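Side-chain contacts in possible prolidase (PDB 2P9B), which is a putative prolidase of the amidohydrolase family that probably hydrolyses carbon-nitrogen bonds, its true substrate being uncertain: residues 295-300 against 343-348; 71-76 against 354-359; 189-194 against 200-205. All blocks are in the same frame, centred on the assembly; numbering follows the deposited sequence.

Contact 1: 295-300 against 343-348; sequences LSAGLP and GTDTGM
S296 turns its hydroxyl to the side opposite its carbonyl carbon (chi1 -70°), while T344, with chi1 64°, sends its methyl the same way and tucks OG1 between its own N and C; together these torsions lay the two small side chains alongside each other. The S296 OG atom comes within 3.8 Å of T344 CG2, and the beta carbons, S296 CB and T344 CB, are also 3.8 Å apart. Neither hydroxyl makes a hydrogen bond across this contact. That of S296 is hydrogen-bonded to E359, and OG1 of T344 takes a bond from the amide of N75, so apolar and polar sides of the same residues are shared out between different neighbours.

One step on, A297 puts its methyl against the backbone and the next side chain. A297 CB lies 3.5 Å from T344 O and 3.6 Å from D345 CB. The carbonyl oxygen of T344 is buried here with no hydrogen-bonding partner in the model, covered by a methyl that can offer it none. The carboxylate of D345 passes close to the same methyl, with D345 OD2 4.1 Å from A297 CB.

D345 also begins a type II turn that closes at M348. With H77 and H79 its donor atoms face one vacant point, consistent with an unoccupied metal site. Helix 295-303 packs here on a loop whose aspartate probably corresponds to the one that follows the last strand of the TIM barrel in amidohydrolases.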
# COMPACT_ATOMS: atom_id res chain seq x y z
N LEU A 295 -7.47 -5.81 4.78
CA LEU A 295 -7.98 -6.85 5.67
C LEU A 295 -7.13 -6.97 6.94
O LEU A 295 -7.65 -7.29 8.00
CB LEU A 295 -8.02 -8.19 4.95
CG LEU A 295 -8.94 -8.22 3.72
CD1 LEU A 295 -8.95 -9.61 3.12
CD2 LEU A 295 -10.35 -7.80 4.12
N SER A 296 -5.84 -6.71 6.81
CA SER A 296 -4.93 -6.77 7.95
C SER A 296 -5.34 -5.85 9.10
O SER A 296 -5.02 -6.12 10.26
CB SER A 296 -3.51 -6.39 7.52
OG SER A 296 -2.93 -7.37 6.70
N ALA A 297 -6.05 -4.77 8.78
CA ALA A 297 -6.46 -3.83 9.81
C ALA A 297 -7.75 -4.20 10.54
O ALA A 297 -7.92 -3.88 11.71
CB ALA A 297 -6.59 -2.43 9.21
N GLY A 298 -8.65 -4.90 9.86
CA GLY A 298 -9.90 -5.26 10.50
C GLY A 298 -9.96 -6.60 11.20
O GLY A 298 -10.51 -6.70 12.30
N LEU A 299 -9.38 -7.62 10.58
CA LEU A 299 -9.41 -8.97 11.14
C LEU A 299 -8.89 -9.15 12.56
O LEU A 299 -9.46 -9.94 13.32
CB LEU A 299 -8.71 -9.94 10.20
CG LEU A 299 -9.53 -10.29 8.96
CD1 LEU A 299 -8.69 -11.09 7.97
CD2 LEU A 299 -10.77 -11.08 9.38
N PRO A 300 -7.81 -8.46 12.94
CA PRO A 300 -7.30 -8.63 14.31
C PRO A 300 -8.36 -8.35 15.38
O PRO A 300 -8.43 -9.04 16.39
CB PRO A 300 -6.15 -7.63 14.37
CG PRO A 300 -5.63 -7.65 12.96
CD PRO A 300 -6.90 -7.61 12.15
N GLY A 343 -2.93 -2.94 0.85
CA GLY A 343 -2.62 -1.90 1.81
C GLY A 343 -2.94 -2.54 3.14
O GLY A 343 -3.74 -3.46 3.18
N THR A 344 -2.34 -2.07 4.23
CA THR A 344 -2.61 -2.71 5.51
C THR A 344 -2.96 -1.81 6.69
O THR A 344 -3.38 -2.31 7.73
CB THR A 344 -1.42 -3.57 5.96
OG1 THR A 344 -0.29 -2.73 6.18
CG2 THR A 344 -1.09 -4.61 4.89
N ASP A 345 -2.76 -0.51 6.53
CA ASP A 345 -3.02 0.46 7.60
C ASP A 345 -1.99 0.27 8.71
O ASP A 345 -2.34 0.12 9.88
CB ASP A 345 -4.44 0.29 8.17
CG ASP A 345 -5.00 1.59 8.73
OD1 ASP A 345 -4.22 2.53 8.96
OD2 ASP A 345 -6.23 1.67 8.94
N THR A 346 -0.71 0.27 8.35
CA THR A 346 0.36 0.08 9.33
C THR A 346 0.30 1.16 10.42
O THR A 346 -0.25 2.24 10.21
CB THR A 346 1.76 0.13 8.68
OG1 THR A 346 2.01 1.44 8.17
CG2 THR A 346 1.85 -0.87 7.53
N GLY A 347 0.89 0.87 11.57
CA GLY A 347 0.88 1.83 12.66
C GLY A 347 -0.16 1.47 13.69
O GLY A 347 -0.09 1.93 14.84
N MSE A 348 -1.14 0.66 13.29
CA MSE A 348 -2.19 0.22 14.20
C MSE A 348 -1.53 -0.76 15.16
O MSE A 348 -0.55 -1.43 14.81
CB MSE A 348 -3.32 -0.49 13.44
CG MSE A 348 -4.05 0.37 12.39
SE MSE A 348 -5.04 1.90 13.09
CE MSE A 348 -3.76 3.32 12.75

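Contact 2: 71-76 against 354-359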
# COMPACT_ATOMS: atom_id res chain seq x y z
N PRO A 71 9.30 -8.04 -8.25
CA PRO A 71 9.25 -6.58 -8.08
C PRO A 71 9.10 -6.30 -6.59
O PRO A 71 8.57 -7.13 -5.85
CB PRO A 71 7.99 -6.18 -8.84
CG PRO A 71 7.85 -7.26 -9.90
CD PRO A 71 8.21 -8.51 -9.12
N GLY A 72 9.56 -5.14 -6.14
CA GLY A 72 9.42 -4.82 -4.73
C GLY A 72 7.95 -4.75 -4.36
O GLY A 72 7.11 -4.40 -5.20
N LEU A 73 7.61 -5.10 -3.12
CA LEU A 73 6.22 -5.01 -2.70
C LEU A 73 5.83 -3.55 -2.57
O LEU A 73 6.69 -2.69 -2.40
CB LEU A 73 6.00 -5.72 -1.35
CG LEU A 73 6.15 -7.24 -1.33
CD1 LEU A 73 6.00 -7.76 0.10
CD2 LEU A 73 5.10 -7.87 -2.24
N ILE A 74 4.54 -3.27 -2.67
CA ILE A 74 4.03 -1.91 -2.54
C ILE A 74 2.90 -1.96 -1.52
O ILE A 74 2.07 -2.88 -1.56
CB ILE A 74 3.48 -1.39 -3.90
CG1 ILE A 74 4.62 -1.34 -4.92
CG2 ILE A 74 2.85 -0.00 -3.72
CD1 ILE A 74 4.21 -0.85 -6.30
N ASN A 75 2.88 -1.01 -0.59
CA ASN A 75 1.81 -0.96 0.41
C ASN A 75 1.07 0.35 0.19
O ASN A 75 1.61 1.42 0.42
CB ASN A 75 2.38 -1.02 1.83
CG ASN A 75 1.30 -1.24 2.87
OD1 ASN A 75 0.20 -0.69 2.76
ND2 ASN A 75 1.60 -2.04 3.89
N ALA A 76 -0.18 0.26 -0.26
CA ALA A 76 -0.96 1.46 -0.55
C ALA A 76 -1.64 2.15 0.63
O ALA A 76 -2.35 3.13 0.45
CB ALA A 76 -2.01 1.14 -1.62
N TYR A 354 6.16 -4.10 9.29
CA TYR A 354 6.83 -5.08 8.46
C TYR A 354 5.96 -6.24 7.97
O TYR A 354 6.47 -7.17 7.34
CB TYR A 354 8.03 -5.65 9.22
CG TYR A 354 7.66 -6.22 10.58
CD1 TYR A 354 6.96 -7.43 10.69
CD2 TYR A 354 7.97 -5.53 11.75
CE1 TYR A 354 6.59 -7.93 11.94
CE2 TYR A 354 7.60 -6.03 13.00
CZ TYR A 354 6.91 -7.22 13.09
OH TYR A 354 6.53 -7.71 14.32
N ALA A 355 4.66 -6.18 8.25
CA ALA A 355 3.78 -7.28 7.88
C ALA A 355 2.96 -7.13 6.60
O ALA A 355 1.89 -7.71 6.47
CB ALA A 355 2.84 -7.59 9.06
N THR A 356 3.47 -6.38 5.63
CA THR A 356 2.73 -6.22 4.39
C THR A 356 2.39 -7.58 3.76
O THR A 356 1.28 -7.77 3.25
CB THR A 356 3.53 -5.37 3.36
OG1 THR A 356 3.68 -4.04 3.87
CG2 THR A 356 2.80 -5.32 2.02
N TRP A 357 3.33 -8.52 3.84
CA TRP A 357 3.14 -9.84 3.25
C TRP A 357 1.85 -10.54 3.71
O TRP A 357 1.23 -11.28 2.95
CB TRP A 357 4.33 -10.75 3.58
CG TRP A 357 4.35 -11.20 5.01
CD1 TRP A 357 4.85 -10.52 6.08
CD2 TRP A 357 3.75 -12.39 5.54
NE1 TRP A 357 4.58 -11.20 7.25
CE2 TRP A 357 3.90 -12.35 6.94
CE3 TRP A 357 3.08 -13.48 4.96
CZ2 TRP A 357 3.42 -13.37 7.77
CZ3 TRP A 357 2.59 -14.48 5.79
CH2 TRP A 357 2.77 -14.42 7.18
N ARG A 358 1.46 -10.30 4.96
CA ARG A 358 0.27 -10.93 5.51
C ARG A 358 -0.98 -10.59 4.71
O ARG A 358 -1.90 -11.41 4.60
CB ARG A 358 0.08 -10.50 6.97
CG ARG A 358 -1.17 -11.09 7.63
CD ARG A 358 -0.97 -12.56 7.98
NE ARG A 358 -0.10 -12.72 9.14
CZ ARG A 358 0.20 -13.88 9.70
NH1 ARG A 358 -0.31 -15.01 9.22
NH2 ARG A 358 0.98 -13.93 10.77
N GLU A 359 -1.03 -9.38 4.15
CA GLU A 359 -2.21 -8.96 3.38
C GLU A 359 -2.44 -9.85 2.17
O GLU A 359 -3.59 -10.11 1.80
CB GLU A 359 -2.06 -7.50 2.93
CG GLU A 359 -3.32 -6.89 2.27
CD GLU A 359 -4.53 -6.77 3.20
OE1 GLU A 359 -4.37 -6.90 4.44
OE2 GLU A 359 -5.64 -6.53 2.70
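T356 sets its hydroxyl against the amide nitrogen of N75, crossing that side chain at a slant. N75 ND2 gives a hydrogen bond to T356 OG1 at 2.9 Å, reasonably straight at 151°, with the hydroxyl tilted 18° out of the amide plane.

With CG anti to its backbone N (chi1 -169°), N75 reaches from strand 68-78 toward the opening turn of helix 356-367. The methyl of T356 stays near the amide too, T356 CG2 being 4.0 Å from N75 ND2. It reaches more loosely to the residues before N75: T356 CG2 is 4.4 Å from I74 O and 4.5 Å from L73 CD1, the latter its apolar neighbour on the strand. V129 of the adjoining strand touches both T356 and N75, and L124 of helix 113-126 also meets T356.

The amide has further ties at either end. ND2 has a second hydroxyl partner in T344, while OD1 accepts from the backbone N of H77, two residues further along the chain, past the corner at A76. Hydroxyl acceptors at the nitrogen and an N-H donor at the oxygen tell the two ends of the amide apart, so its orientation is fixed, and this buried N75 probably helps to hold the chain at H77 in place beside the possible metal site.

Contact 3: 189-194 against 200-205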
# COMPACT_ATOMS: atom_id res chain seq x y z
N THR A 189 -10.63 24.53 0.65
CA THR A 189 -9.56 25.32 1.25
C THR A 189 -8.59 24.40 2.00
O THR A 189 -7.38 24.60 1.97
CB THR A 189 -10.12 26.37 2.22
OG1 THR A 189 -10.94 27.29 1.51
CG2 THR A 189 -8.99 27.13 2.90
N ALA A 190 -9.14 23.40 2.67
CA ALA A 190 -8.32 22.48 3.43
C ALA A 190 -7.40 21.66 2.53
O ALA A 190 -6.21 21.50 2.83
CB ALA A 190 -9.20 21.56 4.26
N VAL A 191 -7.93 21.14 1.43
CA VAL A 191 -7.12 20.35 0.52
C VAL A 191 -6.04 21.23 -0.11
O VAL A 191 -4.92 20.78 -0.35
CB VAL A 191 -7.98 19.67 -0.58
CG1 VAL A 191 -8.64 20.72 -1.46
CG2 VAL A 191 -7.13 18.73 -1.41
N ALA A 192 -6.37 22.49 -0.36
CA ALA A 192 -5.40 23.42 -0.96
C ALA A 192 -4.21 23.59 -0.02
O ALA A 192 -3.06 23.71 -0.47
CB ALA A 192 -6.05 24.76 -1.22
N GLN A 193 -4.49 23.60 1.28
CA GLN A 193 -3.44 23.75 2.28
C GLN A 193 -2.48 22.57 2.18
O GLN A 193 -1.26 22.74 2.26
CB GLN A 193 -4.05 23.82 3.69
CG GLN A 193 -5.03 24.97 3.86
CD GLN A 193 -5.58 25.09 5.28
OE1 GLN A 193 -6.09 24.13 5.85
NE2 GLN A 193 -5.47 26.29 5.85
N ASN A 194 -3.03 21.37 2.02
CA ASN A 194 -2.20 20.18 1.90
C ASN A 194 -1.38 20.22 0.61
O ASN A 194 -0.20 19.92 0.63
CB ASN A 194 -3.06 18.91 1.92
CG ASN A 194 -3.14 18.29 3.30
OD1 ASN A 194 -2.56 18.81 4.26
ND2 ASN A 194 -3.84 17.17 3.41
N ASN A 200 1.53 14.50 -2.09
CA ASN A 200 1.29 13.90 -3.40
C ASN A 200 0.32 12.73 -3.24
O ASN A 200 0.37 11.74 -3.97
CB ASN A 200 2.60 13.50 -4.11
CG ASN A 200 3.41 12.46 -3.38
OD1 ASN A 200 3.50 12.47 -2.15
ND2 ASN A 200 4.04 11.56 -4.14
N ALA A 201 -0.58 12.89 -2.27
CA ALA A 201 -1.65 11.95 -1.96
C ALA A 201 -2.60 12.67 -1.00
O ALA A 201 -2.19 13.58 -0.28
CB ALA A 201 -1.09 10.68 -1.30
N ILE A 202 -3.88 12.29 -1.02
CA ILE A 202 -4.86 12.89 -0.12
C ILE A 202 -5.67 11.77 0.52
O ILE A 202 -5.99 10.77 -0.13
CB ILE A 202 -5.85 13.82 -0.87
CG1 ILE A 202 -5.12 15.08 -1.36
CG2 ILE A 202 -7.00 14.21 0.05
CD1 ILE A 202 -4.63 15.99 -0.24
N LYS A 203 -5.98 11.92 1.81
CA LYS A 203 -6.78 10.94 2.54
C LYS A 203 -7.97 11.63 3.19
O LYS A 203 -7.82 12.63 3.89
CB LYS A 203 -5.94 10.26 3.63
CG LYS A 203 -6.74 9.36 4.56
CD LYS A 203 -7.41 8.23 3.79
CE LYS A 203 -7.91 7.16 4.74
NZ LYS A 203 -8.22 5.89 4.02
N ILE A 204 -9.16 11.09 2.93
CA ILE A 204 -10.40 11.62 3.50
C ILE A 204 -11.04 10.52 4.33
O ILE A 204 -11.00 9.35 3.95
CB ILE A 204 -11.43 11.99 2.40
CG1 ILE A 204 -10.83 12.98 1.40
CG2 ILE A 204 -12.68 12.59 3.03
CD1 ILE A 204 -11.70 13.18 0.16
N ALA A 205 -11.62 10.88 5.47
CA ALA A 205 -12.33 9.92 6.30
C ALA A 205 -13.80 10.13 5.95
O ALA A 205 -14.43 11.09 6.41
CB ALA A 205 -12.08 10.21 7.78
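This is a small, largely apolar contact, with an amide at one side, between a helix and the strand that follows it, buried on the outer side of the barrel wall, where helix 184-196 packs on strand 202-205 at I202. That isoleucine does most of the work. Its CD1 comes within 3.9 Å of V191 CG2, and the two side chains cross at about a right angle, meeting mainly through one methyl from each. A second touch, I202 CD1 to N194 ND2, is also 3.9 Å; here the isoleucine runs up against the amide and the beta carbon of N194, with I202 CD1 4.0 Å from N194 CB.

The beta carbon of I202 does not itself head for the helix. Its first torsion, chi1 -69°, brings CG1 near, and chi2, at -66°, sets where CD1 ends. On V191, chi1 64° puts CG1 between N and the carbonyl carbon and so leaves CG2, the branch that touches, anti to N.

In this family, of TIM-barrel fold, helix 184-196 leading into strand 202-205 is one alpha-beta step of the barrel, and I202 is the residue by which the strand greets its preceding helix. The same isoleucine also touches I232 of the next helix, 226-238, and V243 of the neighbouring parallel strand, so it sits where two outer helices converge on the sheet. V191 in turn meets M166 and E235.

N194 contributes its bulk here and its polarity elsewhere: OD1 is hydrogen-bonded to the hydroxyl of Y140, and ND2 gives a bond to the carbonyl oxygen of P164. With both ends of the amide engaged, its rotation is set while I202 packs against it. The next residue along the strand, K203, leads its side chain away from the helix to a salt bridge with E265.

How the contacts relate
Contacts 1 and 2 are direct neighbours, with centres 12 Å apart, and contact 1 is nested along the chain inside the loop closed by contact 2. E359 joins them: its carboxylate probably accepts at both oxygens, S296 OG to E359 OE1 at 2.7 Å and L295 N to E359 OE2 at 2.9 Å. G343 CA also packs 3.2 Å from N75 OD1. Both border the possible metal site, contact 1 through D345 itself and contact 2 through N75, which touches its residues. Contact 3 stands apart, its centre about 22 Å from that of contact 1 and 25 Å from that of contact 2, on another part of the same barrel.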